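Long-range contacts in Glp_546_48378_50642 (Giardia intestinalis, PDB 2QVW), which cleaves double-stranded RNA into small interfering RNAs of 21 to 23 base pairs in the RNA interference pathway: residues L378-Q383 / T403-E409; F99-I103 / Q389-F393; A304-Q310 / H330-F334; L337-D342 / E409-S414. All blocks are in the same frame, centred on the assembly; numbering follows the deposited sequence.

Contact 1: residues L378-Q383 / T403-E409; sequences LNYLVQ and TWADMYE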
loop_
_atom_site.group_PDB
_atom_site.type_symbol
_atom_site.label_atom_id
_atom_site.label_comp_id
_atom_site.label_asym_id
_atom_site.label_seq_id
_atom_site.Cartn_x
_atom_site.Cartn_y
_atom_site.Cartn_z
ATOM N N LEU A 378 8.032 12.406 -16.106
ATOM C CA LEU A 378 7.233 11.375 -15.459
ATOM C C LEU A 378 5.831 11.320 -16.014
ATOM O O LEU A 378 5.245 10.248 -16.125
ATOM C CB LEU A 378 7.167 11.607 -13.955
ATOM C CG LEU A 378 8.470 11.514 -13.152
ATOM C CD1 LEU A 378 8.112 11.492 -11.667
ATOM C CD2 LEU A 378 9.256 10.263 -13.514
ATOM N N ASN A 379 5.289 12.478 -16.359
ATOM C CA ASN A 379 3.946 12.555 -16.921
ATOM C C ASN A 379 3.916 11.775 -18.231
ATOM O O ASN A 379 2.860 11.437 -18.739
ATOM C CB ASN A 379 3.579 14.020 -17.172
ATOM C CG ASN A 379 2.086 14.229 -17.376
ATOM O OD1 ASN A 379 1.495 13.669 -18.297
ATOM N ND2 ASN A 379 1.468 15.041 -16.511
ATOM N N TYR A 380 5.095 11.486 -18.766
ATOM C CA TYR A 380 5.220 10.748 -20.012
ATOM C C TYR A 380 5.306 9.249 -19.770
ATOM O O TYR A 380 4.805 8.452 -20.557
ATOM C CB TYR A 380 6.473 11.201 -20.766
ATOM C CG TYR A 380 6.801 10.294 -21.923
ATOM C CD1 TYR A 380 6.024 10.305 -23.077
ATOM C CD2 TYR A 380 7.830 9.357 -21.827
ATOM C CE1 TYR A 380 6.252 9.406 -24.105
ATOM C CE2 TYR A 380 8.067 8.450 -22.849
ATOM C CZ TYR A 380 7.268 8.478 -23.988
ATOM O OH TYR A 380 7.453 7.560 -25.000
ATOM N N LEU A 381 5.980 8.877 -18.688
ATOM C CA LEU A 381 6.156 7.474 -18.321
ATOM C C LEU A 381 4.818 6.929 -17.862
ATOM O O LEU A 381 4.523 5.750 -18.024
ATOM C CB LEU A 381 7.173 7.340 -17.181
ATOM C CG LEU A 381 8.522 8.042 -17.351
ATOM C CD1 LEU A 381 9.342 7.812 -16.104
ATOM C CD2 LEU A 381 9.254 7.523 -18.589
ATOM N N VAL A 382 4.016 7.812 -17.280
ATOM C CA VAL A 382 2.695 7.454 -16.788
ATOM C C VAL A 382 1.748 7.229 -17.966
ATOM O O VAL A 382 0.901 6.327 -17.935
ATOM C CB VAL A 382 2.127 8.565 -15.880
ATOM C CG1 VAL A 382 0.739 8.167 -15.383
ATOM C CG2 VAL A 382 3.081 8.815 -14.710
ATOM N N GLN A 383 1.883 8.062 -18.995
ATOM C CA GLN A 383 1.067 7.928 -20.195
ATOM C C GLN A 383 1.409 6.583 -20.813
ATOM O O GLN A 383 0.530 5.821 -21.188
ATOM C CB GLN A 383 1.408 9.024 -21.196
ATOM C CG GLN A 383 0.977 10.409 -20.789
ATOM C CD GLN A 383 -0.536 10.595 -20.852
ATOM O OE1 GLN A 383 -1.170 10.247 -21.858
ATOM N NE2 GLN A 383 -1.122 11.160 -19.786
ATOM N N THR A 403 -1.991 15.772 -10.631
ATOM C CA THR A 403 -1.123 15.536 -11.782
ATOM C C THR A 403 -0.869 14.064 -12.056
ATOM O O THR A 403 -0.814 13.259 -11.143
ATOM C CB THR A 403 0.237 16.210 -11.543
ATOM O OG1 THR A 403 0.080 17.632 -11.624
ATOM C CG2 THR A 403 1.272 15.724 -12.547
ATOM N N TRP A 404 -0.696 13.716 -13.321
ATOM C CA TRP A 404 -0.422 12.333 -13.657
ATOM C C TRP A 404 0.874 11.983 -12.980
ATOM O O TRP A 404 0.964 11.028 -12.205
ATOM C CB TRP A 404 -0.201 12.149 -15.159
ATOM C CG TRP A 404 -1.396 12.316 -16.039
ATOM C CD1 TRP A 404 -1.384 12.673 -17.354
ATOM C CD2 TRP A 404 -2.770 12.122 -15.690
ATOM N NE1 TRP A 404 -2.659 12.708 -17.849
ATOM C CE2 TRP A 404 -3.530 12.363 -16.852
ATOM C CE3 TRP A 404 -3.431 11.739 -14.518
ATOM C CZ2 TRP A 404 -4.932 12.268 -16.864
ATOM C CZ3 TRP A 404 -4.825 11.639 -14.531
ATOM C CH2 TRP A 404 -5.555 11.890 -15.698
ATOM N N ALA A 405 1.883 12.794 -13.272
ATOM C CA ALA A 405 3.212 12.533 -12.752
ATOM C C ALA A 405 3.209 12.035 -11.322
ATOM O O ALA A 405 4.002 11.166 -10.969
ATOM C CB ALA A 405 4.072 13.761 -12.873
ATOM N N ASP A 406 2.310 12.583 -10.507
ATOM C CA ASP A 406 2.195 12.213 -9.101
ATOM C C ASP A 406 2.036 10.715 -8.956
ATOM O O ASP A 406 2.598 10.100 -8.044
ATOM C CB ASP A 406 0.978 12.882 -8.466
ATOM C CG ASP A 406 0.943 14.370 -8.685
ATOM O OD1 ASP A 406 -0.025 14.998 -8.199
ATOM O OD2 ASP A 406 1.873 14.902 -9.338
ATOM N N MET A 407 1.251 10.134 -9.857
ATOM C CA MET A 407 1.001 8.706 -9.820
ATOM C C MET A 407 2.299 7.907 -9.863
ATOM O O MET A 407 2.438 6.893 -9.176
ATOM C CB MET A 407 0.087 8.294 -10.978
ATOM C CG MET A 407 -1.381 8.699 -10.800
ATOM S SD MET A 407 -2.512 7.909 -11.990
ATOM C CE MET A 407 -3.147 9.320 -12.805
ATOM N N TYR A 408 3.260 8.365 -10.656
ATOM C CA TYR A 408 4.534 7.665 -10.765
ATOM C C TYR A 408 5.215 7.562 -9.411
ATOM O O TYR A 408 5.603 6.484 -8.991
ATOM C CB TYR A 408 5.455 8.393 -11.732
ATOM C CG TYR A 408 6.677 7.591 -12.108
ATOM C CD1 TYR A 408 6.654 6.725 -13.200
ATOM C CD2 TYR A 408 7.862 7.699 -11.374
ATOM C CE1 TYR A 408 7.781 5.988 -13.557
ATOM C CE2 TYR A 408 8.991 6.970 -11.716
ATOM C CZ TYR A 408 8.946 6.117 -12.810
ATOM O OH TYR A 408 10.062 5.394 -13.162
ATOM N N GLU A 409 5.353 8.698 -8.733
ATOM C CA GLU A 409 5.992 8.761 -7.424
ATOM C C GLU A 409 5.209 7.958 -6.391
ATOM O O GLU A 409 5.784 7.382 -5.468
ATOM C CB GLU A 409 6.092 10.218 -6.978
ATOM C CG GLU A 409 6.734 11.139 -8.001
ATOM C CD GLU A 409 6.559 12.609 -7.657
ATOM O OE1 GLU A 409 5.410 13.038 -7.412
ATOM O OE2 GLU A 409 7.570 13.344 -7.639
#

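Contact 2: residues F99-I103 / Q389-F393; sequences FPRFI and QLAEF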
loop_
_atom_site.group_PDB
_atom_site.type_symbol
_atom_site.label_atom_id
_atom_site.label_comp_id
_atom_site.label_asym_id
_atom_site.label_seq_id
_atom_site.Cartn_x
_atom_site.Cartn_y
_atom_site.Cartn_z
ATOM N N PHE A 99 -14.244 -0.143 -8.822
ATOM C CA PHE A 99 -13.911 0.175 -10.192
ATOM C C PHE A 99 -15.015 -0.363 -11.075
ATOM O O PHE A 99 -14.816 -1.329 -11.796
ATOM C CB PHE A 99 -12.582 -0.460 -10.560
ATOM C CG PHE A 99 -11.448 -0.002 -9.698
ATOM C CD1 PHE A 99 -10.916 1.275 -9.844
ATOM C CD2 PHE A 99 -10.941 -0.831 -8.703
ATOM C CE1 PHE A 99 -9.895 1.718 -9.003
ATOM C CE2 PHE A 99 -9.926 -0.399 -7.863
ATOM C CZ PHE A 99 -9.402 0.874 -8.011
ATOM N N PRO A 100 -16.203 0.263 -11.017
ATOM C CA PRO A 100 -17.379 -0.126 -11.797
ATOM C C PRO A 100 -17.160 -0.166 -13.307
ATOM O O PRO A 100 -17.993 -0.682 -14.048
ATOM C CB PRO A 100 -18.418 0.914 -11.380
ATOM C CG PRO A 100 -17.595 2.110 -11.073
ATOM C CD PRO A 100 -16.478 1.503 -10.270
ATOM N N ARG A 101 -16.038 0.365 -13.765
ATOM C CA ARG A 101 -15.745 0.378 -15.191
ATOM C C ARG A 101 -14.830 -0.774 -15.582
ATOM O O ARG A 101 -14.527 -0.961 -16.760
ATOM C CB ARG A 101 -15.095 1.700 -15.569
ATOM C CG ARG A 101 -15.991 2.903 -15.387
ATOM C CD ARG A 101 -15.141 4.160 -15.393
ATOM N NE ARG A 101 -14.088 4.085 -16.406
ATOM C CZ ARG A 101 -13.136 4.998 -16.572
ATOM N NH1 ARG A 101 -13.095 6.070 -15.793
ATOM N NH2 ARG A 101 -12.221 4.836 -17.519
ATOM N N PHE A 102 -14.393 -1.540 -14.587
ATOM C CA PHE A 102 -13.502 -2.679 -14.799
ATOM C C PHE A 102 -13.963 -3.884 -14.014
ATOM O O PHE A 102 -13.304 -4.305 -13.067
ATOM C CB PHE A 102 -12.080 -2.326 -14.373
ATOM C CG PHE A 102 -11.449 -1.278 -15.219
ATOM C CD1 PHE A 102 -11.133 -1.541 -16.545
ATOM C CD2 PHE A 102 -11.212 -0.012 -14.709
ATOM C CE1 PHE A 102 -10.594 -0.554 -17.352
ATOM C CE2 PHE A 102 -10.674 0.981 -15.508
ATOM C CZ PHE A 102 -10.365 0.709 -16.831
ATOM N N ILE A 103 -15.103 -4.435 -14.408
ATOM C CA ILE A 103 -15.649 -5.608 -13.735
ATOM C C ILE A 103 -15.187 -6.891 -14.413
ATOM O O ILE A 103 -15.428 -7.097 -15.599
ATOM C CB ILE A 103 -17.198 -5.593 -13.726
ATOM C CG1 ILE A 103 -17.720 -4.664 -12.632
ATOM C CG2 ILE A 103 -17.724 -6.991 -13.494
ATOM C CD1 ILE A 103 -17.331 -3.227 -12.807
ATOM N N GLN A 389 -6.005 5.875 -18.237
ATOM C CA GLN A 389 -7.263 5.220 -18.599
ATOM C C GLN A 389 -7.910 4.551 -17.398
ATOM O O GLN A 389 -9.127 4.585 -17.234
ATOM C CB GLN A 389 -7.029 4.164 -19.691
ATOM C CG GLN A 389 -6.531 4.707 -21.034
ATOM C CD GLN A 389 -5.108 5.253 -20.971
ATOM O OE1 GLN A 389 -4.161 4.518 -20.679
ATOM N NE2 GLN A 389 -4.956 6.544 -21.247
ATOM N N LEU A 390 -7.082 3.938 -16.564
ATOM C CA LEU A 390 -7.559 3.244 -15.386
ATOM C C LEU A 390 -7.854 4.241 -14.295
ATOM O O LEU A 390 -8.632 3.978 -13.382
ATOM C CB LEU A 390 -6.501 2.266 -14.904
ATOM C CG LEU A 390 -5.883 1.397 -15.989
ATOM C CD1 LEU A 390 -4.983 0.374 -15.352
ATOM C CD2 LEU A 390 -6.973 0.713 -16.782
ATOM N N ALA A 391 -7.185 5.380 -14.373
ATOM C CA ALA A 391 -7.407 6.414 -13.394
ATOM C C ALA A 391 -8.852 6.791 -13.593
ATOM O O ALA A 391 -9.317 6.978 -14.726
ATOM C CB ALA A 391 -6.512 7.606 -13.656
ATOM N N GLU A 392 -9.569 6.854 -12.484
ATOM C CA GLU A 392 -10.967 7.218 -12.505
ATOM C C GLU A 392 -11.208 8.174 -11.351
ATOM O O GLU A 392 -10.564 8.084 -10.303
ATOM C CB GLU A 392 -11.859 5.979 -12.370
ATOM C CG GLU A 392 -13.354 6.306 -12.296
ATOM C CD GLU A 392 -13.863 7.061 -13.518
ATOM O OE1 GLU A 392 -13.199 8.029 -13.948
ATOM O OE2 GLU A 392 -14.933 6.695 -14.045
ATOM N N PHE A 393 -12.126 9.104 -11.567
ATOM C CA PHE A 393 -12.461 10.089 -10.560
ATOM C C PHE A 393 -13.464 11.058 -11.169
ATOM O O PHE A 393 -13.503 11.232 -12.391
ATOM C CB PHE A 393 -11.190 10.843 -10.123
ATOM C CG PHE A 393 -10.605 11.719 -11.196
ATOM C CD1 PHE A 393 -11.047 13.029 -11.357
ATOM C CD2 PHE A 393 -9.665 11.216 -12.089
ATOM C CE1 PHE A 393 -10.568 13.823 -12.394
ATOM C CE2 PHE A 393 -9.180 12.000 -13.130
ATOM C CZ PHE A 393 -9.636 13.309 -13.283
#

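Contact 3: residues A304-Q310 / H330-F334; sequences AGLRLDQ and HTDVF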
loop_
_atom_site.group_PDB
_atom_site.type_symbol
_atom_site.label_atom_id
_atom_site.label_comp_id
_atom_site.label_asym_id
_atom_site.label_seq_id
_atom_site.Cartn_x
_atom_site.Cartn_y
_atom_site.Cartn_z
ATOM N N ALA A 304 -6.236 3.011 -3.858
ATOM C CA ALA A 304 -5.531 4.241 -3.514
ATOM C C ALA A 304 -4.766 4.843 -4.683
ATOM O O ALA A 304 -4.657 6.062 -4.799
ATOM C CB ALA A 304 -4.582 3.986 -2.379
ATOM N N GLY A 305 -4.228 3.988 -5.544
ATOM C CA GLY A 305 -3.472 4.479 -6.671
ATOM C C GLY A 305 -4.325 4.790 -7.872
ATOM O O GLY A 305 -3.890 5.536 -8.747
ATOM N N LEU A 306 -5.536 4.238 -7.918
ATOM C CA LEU A 306 -6.428 4.453 -9.054
ATOM C C LEU A 306 -7.667 5.290 -8.754
ATOM O O LEU A 306 -8.259 5.867 -9.662
ATOM C CB LEU A 306 -6.845 3.110 -9.643
ATOM C CG LEU A 306 -5.691 2.326 -10.251
ATOM C CD1 LEU A 306 -6.145 0.939 -10.590
ATOM C CD2 LEU A 306 -5.188 3.039 -11.488
ATOM N N ARG A 307 -8.069 5.350 -7.490
ATOM C CA ARG A 307 -9.232 6.139 -7.109
ATOM C C ARG A 307 -8.746 7.456 -6.556
ATOM O O ARG A 307 -8.672 7.659 -5.347
ATOM C CB ARG A 307 -10.072 5.404 -6.073
ATOM C CG ARG A 307 -10.902 4.268 -6.662
ATOM C CD ARG A 307 -11.800 4.774 -7.800
ATOM N NE ARG A 307 -12.702 5.836 -7.355
ATOM C CZ ARG A 307 -13.947 5.635 -6.937
ATOM N NH1 ARG A 307 -14.449 4.409 -6.916
ATOM N NH2 ARG A 307 -14.684 6.658 -6.519
ATOM N N LEU A 308 -8.414 8.348 -7.477
ATOM C CA LEU A 308 -7.896 9.663 -7.155
ATOM C C LEU A 308 -8.902 10.575 -6.451
ATOM O O LEU A 308 -8.518 11.549 -5.811
ATOM C CB LEU A 308 -7.389 10.308 -8.444
ATOM C CG LEU A 308 -6.598 9.349 -9.348
ATOM C CD1 LEU A 308 -6.093 10.091 -10.552
ATOM C CD2 LEU A 308 -5.430 8.745 -8.602
ATOM N N ASP A 309 -10.186 10.251 -6.568
ATOM C CA ASP A 309 -11.249 11.038 -5.944
ATOM C C ASP A 309 -11.847 10.269 -4.775
ATOM O O ASP A 309 -11.775 9.042 -4.716
ATOM C CB ASP A 309 -12.350 11.335 -6.954
ATOM C CG ASP A 309 -13.078 10.087 -7.385
ATOM O OD1 ASP A 309 -12.422 9.163 -7.916
ATOM O OD2 ASP A 309 -14.306 10.023 -7.186
ATOM N N GLN A 310 -12.447 11.001 -3.848
ATOM C CA GLN A 310 -13.059 10.409 -2.666
ATOM C C GLN A 310 -14.418 9.793 -2.982
ATOM O O GLN A 310 -14.978 10.019 -4.051
ATOM C CB GLN A 310 -13.209 11.486 -1.599
ATOM C CG GLN A 310 -13.742 12.798 -2.158
ATOM C CD GLN A 310 -13.819 13.895 -1.116
ATOM O OE1 GLN A 310 -12.840 14.179 -0.424
ATOM N NE2 GLN A 310 -14.983 14.521 -1.001
ATOM N N HIS A 330 -7.782 6.312 1.472
ATOM C CA HIS A 330 -6.990 5.898 0.321
ATOM C C HIS A 330 -6.394 7.140 -0.293
ATOM O O HIS A 330 -5.364 7.097 -0.952
ATOM C CB HIS A 330 -7.877 5.196 -0.712
ATOM C CG HIS A 330 -9.019 6.035 -1.207
ATOM N ND1 HIS A 330 -10.083 6.390 -0.408
ATOM C CD2 HIS A 330 -9.266 6.576 -2.423
ATOM C CE1 HIS A 330 -10.937 7.113 -1.110
ATOM N NE2 HIS A 330 -10.465 7.241 -2.335
ATOM N N THR A 331 -7.078 8.249 -0.076
ATOM C CA THR A 331 -6.660 9.536 -0.587
ATOM C C THR A 331 -5.384 9.958 0.111
ATOM O O THR A 331 -4.392 10.302 -0.531
ATOM C CB THR A 331 -7.754 10.581 -0.336
ATOM O OG1 THR A 331 -8.782 10.429 -1.321
ATOM C CG2 THR A 331 -7.191 11.987 -0.379
ATOM N N ASP A 332 -5.423 9.932 1.436
ATOM C CA ASP A 332 -4.268 10.294 2.232
ATOM C C ASP A 332 -3.126 9.355 1.906
ATOM O O ASP A 332 -1.983 9.767 1.779
ATOM C CB ASP A 332 -4.597 10.206 3.722
ATOM C CG ASP A 332 -5.748 11.107 4.112
ATOM O OD1 ASP A 332 -5.798 12.251 3.608
ATOM O OD2 ASP A 332 -6.591 10.674 4.927
ATOM N N VAL A 333 -3.436 8.080 1.766
ATOM C CA VAL A 333 -2.402 7.127 1.442
ATOM C C VAL A 333 -1.684 7.547 0.167
ATOM O O VAL A 333 -0.465 7.551 0.125
ATOM C CB VAL A 333 -2.977 5.722 1.269
ATOM C CG1 VAL A 333 -1.874 4.762 0.932
ATOM C CG2 VAL A 333 -3.660 5.284 2.550
ATOM N N PHE A 334 -2.432 7.904 -0.871
ATOM C CA PHE A 334 -1.817 8.338 -2.123
ATOM C C PHE A 334 -0.941 9.533 -1.818
ATOM O O PHE A 334 0.173 9.655 -2.304
ATOM C CB PHE A 334 -2.878 8.762 -3.133
ATOM C CG PHE A 334 -2.313 9.238 -4.458
ATOM C CD1 PHE A 334 -2.678 8.607 -5.649
ATOM C CD2 PHE A 334 -1.435 10.316 -4.521
ATOM C CE1 PHE A 334 -2.181 9.031 -6.878
ATOM C CE2 PHE A 334 -0.933 10.748 -5.740
ATOM C CZ PHE A 334 -1.310 10.101 -6.924
#

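Contact 4: residues L337-D342 / E409-S414; sequences LELLGD and EEIVGS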
loop_
_atom_site.group_PDB
_atom_site.type_symbol
_atom_site.label_atom_id
_atom_site.label_comp_id
_atom_site.label_asym_id
_atom_site.label_seq_id
_atom_site.Cartn_x
_atom_site.Cartn_y
_atom_site.Cartn_z
ATOM N N LEU A 337 2.315 8.495 -0.069
ATOM C CA LEU A 337 3.097 7.463 -0.735
ATOM C C LEU A 337 3.856 8.144 -1.862
ATOM O O LEU A 337 4.946 7.723 -2.239
ATOM C CB LEU A 337 2.190 6.361 -1.296
ATOM C CG LEU A 337 1.573 5.391 -0.284
ATOM C CD1 LEU A 337 0.733 4.362 -1.014
ATOM C CD2 LEU A 337 2.676 4.709 0.504
ATOM N N GLU A 338 3.263 9.206 -2.397
ATOM C CA GLU A 338 3.880 9.985 -3.465
ATOM C C GLU A 338 5.029 10.763 -2.834
ATOM O O GLU A 338 6.163 10.742 -3.313
ATOM C CB GLU A 338 2.867 10.963 -4.057
ATOM C CG GLU A 338 3.491 11.997 -4.970
ATOM C CD GLU A 338 2.563 13.151 -5.266
ATOM O OE1 GLU A 338 3.017 14.136 -5.885
ATOM O OE2 GLU A 338 1.384 13.069 -4.876
ATOM N N LEU A 339 4.711 11.447 -1.741
ATOM C CA LEU A 339 5.677 12.236 -0.994
ATOM C C LEU A 339 6.902 11.377 -0.752
ATOM O O LEU A 339 8.036 11.830 -0.932
ATOM C CB LEU A 339 5.065 12.675 0.340
ATOM C CG LEU A 339 5.880 13.511 1.328
ATOM C CD1 LEU A 339 6.332 14.791 0.671
ATOM C CD2 LEU A 339 5.037 13.821 2.553
ATOM N N LEU A 340 6.660 10.132 -0.354
ATOM C CA LEU A 340 7.736 9.193 -0.093
ATOM C C LEU A 340 8.338 8.621 -1.377
ATOM O O LEU A 340 9.529 8.345 -1.439
ATOM C CB LEU A 340 7.234 8.036 0.758
ATOM C CG LEU A 340 8.353 7.075 1.156
ATOM C CD1 LEU A 340 9.204 7.706 2.242
ATOM C CD2 LEU A 340 7.762 5.774 1.643
ATOM N N GLY A 341 7.510 8.426 -2.396
ATOM C CA GLY A 341 8.009 7.884 -3.643
ATOM C C GLY A 341 8.914 8.898 -4.294
ATOM O O GLY A 341 9.906 8.558 -4.937
ATOM N N ASP A 342 8.561 10.163 -4.119
ATOM C CA ASP A 342 9.332 11.271 -4.671
ATOM C C ASP A 342 10.788 11.231 -4.164
ATOM O O ASP A 342 11.744 11.402 -4.930
ATOM C CB ASP A 342 8.675 12.580 -4.245
ATOM C CG ASP A 342 9.231 13.774 -4.976
ATOM O OD1 ASP A 342 10.469 13.860 -5.130
ATOM O OD2 ASP A 342 8.423 14.630 -5.388
ATOM N N GLU A 409 5.353 8.698 -8.733
ATOM C CA GLU A 409 5.992 8.761 -7.424
ATOM C C GLU A 409 5.209 7.958 -6.391
ATOM O O GLU A 409 5.784 7.382 -5.468
ATOM C CB GLU A 409 6.092 10.218 -6.978
ATOM C CG GLU A 409 6.734 11.139 -8.001
ATOM C CD GLU A 409 6.559 12.609 -7.657
ATOM O OE1 GLU A 409 5.410 13.038 -7.412
ATOM O OE2 GLU A 409 7.570 13.344 -7.639
ATOM N N GLU A 410 3.892 7.937 -6.540
ATOM C CA GLU A 410 3.030 7.194 -5.637
ATOM C C GLU A 410 3.362 5.706 -5.776
ATOM O O GLU A 410 3.612 5.029 -4.786
ATOM C CB GLU A 410 1.575 7.462 -6.005
ATOM C CG GLU A 410 0.538 7.084 -4.953
ATOM C CD GLU A 410 0.263 5.596 -4.877
ATOM O OE1 GLU A 410 0.519 4.872 -5.862
ATOM O OE2 GLU A 410 -0.234 5.148 -3.828
ATOM N N ILE A 411 3.370 5.204 -7.011
ATOM C CA ILE A 411 3.693 3.802 -7.269
ATOM C C ILE A 411 5.041 3.471 -6.648
ATOM O O ILE A 411 5.198 2.439 -5.996
ATOM C CB ILE A 411 3.776 3.493 -8.792
ATOM C CG1 ILE A 411 2.388 3.194 -9.353
ATOM C CG2 ILE A 411 4.686 2.287 -9.037
ATOM C CD1 ILE A 411 1.420 4.322 -9.214
ATOM N N VAL A 412 6.013 4.351 -6.874
ATOM C CA VAL A 412 7.354 4.183 -6.341
ATOM C C VAL A 412 7.264 4.104 -4.827
ATOM O O VAL A 412 7.855 3.224 -4.218
ATOM C CB VAL A 412 8.267 5.366 -6.753
ATOM C CG1 VAL A 412 9.649 5.199 -6.163
ATOM C CG2 VAL A 412 8.366 5.440 -8.260
ATOM N N GLY A 413 6.507 5.013 -4.229
ATOM C CA GLY A 413 6.356 5.009 -2.787
ATOM C C GLY A 413 5.651 3.765 -2.299
ATOM O O GLY A 413 5.863 3.328 -1.169
ATOM N N SER A 414 4.822 3.189 -3.167
ATOM C CA SER A 414 4.058 1.982 -2.832
ATOM C C SER A 414 4.865 0.685 -2.982
ATOM O O SER A 414 4.673 -0.257 -2.213
ATOM C CB SER A 414 2.781 1.892 -3.688
ATOM O OG SER A 414 1.897 0.882 -3.201
#

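Contact 1: residues L378-Q383 / T403-E409
Leu378, Leu381 and Val382 close on Tyr408 and account for most of the apolar packing between the two helices. Leu378 places CD2 over one face of the Tyr408 ring, displaced toward the rim, in a CH-pi contact 3.9 Å from the ring centroid and 21° off the normal. Leu381 comes in obliquely, its CD1 3.5 Å from Tyr408 CE1, while Val382 CG2 reaches the ring edge and lies 3.8 Å from Tyr408 CB. The ring gets there because Tyr408 CG stands anti to the backbone N (chi1 -169°). Nearer the backbones, the CB atoms of Leu378 and Ala405 are 3.9 Å apart. Leu378 CD1 also packs 3.9 Å from CG of Glu409, touching the aliphatic part of that chain.

These helices, 375-384 and 404-417, belong to the RNase III domain, and their short segments cross at 81° with axes 7.6 Å apart. Asp406 and Glu409, both assigned as manganese ligands, are carried by the second helix; the carboxylate of Glu409 comes within about 3 Å of the nearest bound manganese.

Polar groups gather at the start of helix 404-417. Asn379 OD1 lies in the plane of the Trp404 indole, at its edge, 3.2 Å from CD1, with the amide plane strongly inclined to the ring. Across the contact there is no hydrogen bond, and the placing of Gln383 NE2 against the same indole is doubtful. Within its own segment, Thr403 N gives a weak bond to Asp406 OD1. The Tyr408 hydroxyl finds its partner in Thr432 of helix 421-433.

Contact 2: residues F99-I103 / Q389-F393
Arg101 and Glu392 reach for each other across the surface between the N-terminal domain and the first RNase III domain. The arginine chain runs out extended from its backbone but bends at its third torsion (chi3 40°), which turns the guanidinium toward Glu392; the guanidinium and carboxylate planes are nearly perpendicular. Arg101 NH1 and Glu392 OE2 form a salt bridge, though both atoms are crowded in the model and its exact geometry is doubtful. Glu392 CG is anti to its backbone N (chi1 176°) and the chain then bends at its second torsion, so that OE1 also accepts a 2.8 Å hydrogen bond from the following Phe393 N, on the anti side and 33° out of the carboxylate plane.

Beside this ionic pair, Phe102 sets its CZ 3.4 Å from Leu390 CD2, ring and leucine crossing at about a right angle. Phe102 closes a type I beta turn that begins at Phe99, with Phe102 N bonded to Phe99 O (2.8 Å).

Helix 267-284, probably the connector that follows the PAZ domain, underlies the turn through Phe99 and Phe102, while helix 295-306 receives Phe99 and Leu390 on Leu306, whose backbone is hydrogen-bonded to that of Glu392.

Contact 3: residues A304-Q310 / H330-F334
Ala304 meets the start of helix 330-356 closely: its CB is 3.5 Å from His330 O and 4.3 Å from Val333 CB. Its carbonyl oxygen turns to Phe334 and lies in the ring plane, at the edge, 3.3 Å from CD1.

Arg307 is where the chain leaves helical geometry. Its O faces the His330 ring edge, 3.2 Å from CD2. Bends at its second and third torsions carry the guanidinium away from the histidine, toward a weak, long salt bridge with Asp309, whose OD1 is less surely placed, and a hydrogen bond from NH1 to Thr98 O. Leu308 brings CD2 to 3.7 Å from Phe334 CE1. Asp309 then supplies the one hydrogen bond across the contact: His330 NE2 donates to its O at 3.3 Å, nearly straight at 174°, with the acceptor in the imidazole plane but the donor 42° above the carbonyl plane. With His330 CG between the backbone N and carbonyl carbon (chi1 58°), the imidazole extends to this turn.

Within the first RNase III domain, the contact joins the end of helix 295-306 to the start of helix 330-356, where Phe334 packs close to Glu338 and Asp406, both assigned as manganese ligands. Phe300 of the former helix also touches His330 and Val333, and helix 404-417 packs on Leu308 and Phe334 through Met407.

Contact 4: residues L337-D342 / E409-S414
Glu338 and Glu409 stand where two helices of the RNase III active site cross, and Glu338 belongs to the LELLGD stretch that corresponds to the family's signature motif. Like Glu409, Glu338 is assigned as a manganese ligand. It extends its chain from CG anti to the backbone N (chi1 168°), bringing OE1 to 3.0 Å from Glu409 OE1. The other oxygen, Glu409 OE2, lies 2.7 Å from OD2 of Asp342, whose side chain runs alongside in the same direction. Each approach pairs two acceptors of like charge and is not a hydrogen bond; the converging carboxylates are consistent with the acidic metal site of RNase III enzymes.

The segments 337-342 and 409-414, on helices 330-356 and 404-417, cross at 85° with axes 6.4 Å apart. Gly341 and Gly413 meet at this crossing, their CA atoms 3.4 Å apart, with backbone touching backbone. Gly413 CA points a hydrogen at Leu337 O (3.1 Å, 167°), and Gly341 CA does the same to Glu409 O at 2.9 Å. Leu337 flanks the glycines, its CD1 beside the bent Glu410 chain and CB of Ser414. At the opposite flank, Val412 CG1 rests 3.6 Å from Gly341 O.

Contacts 1, 3 and 4 are buried in the first RNase III domain, whereas contact 2 is a surface junction between that domain and the N-terminal one. Helix 404-417 serves both contact 1 and contact 4, and helix 330-356 both contact 3 and contact 4; Glu409 is common to contacts 1 and 4. The chemistry changes with place: apolar side chains round a tyrosine in contact 1, glycine backbones and metal-site carboxylates in contact 4, a histidine-to-carbonyl bond in contact 3, and an ionic pair beside one phenylalanine in contact 2. Met407 of contact 1 ties it to contacts 2 and 3, packing on Ala391 and Leu308, while contacts 2 and 4 do not touch.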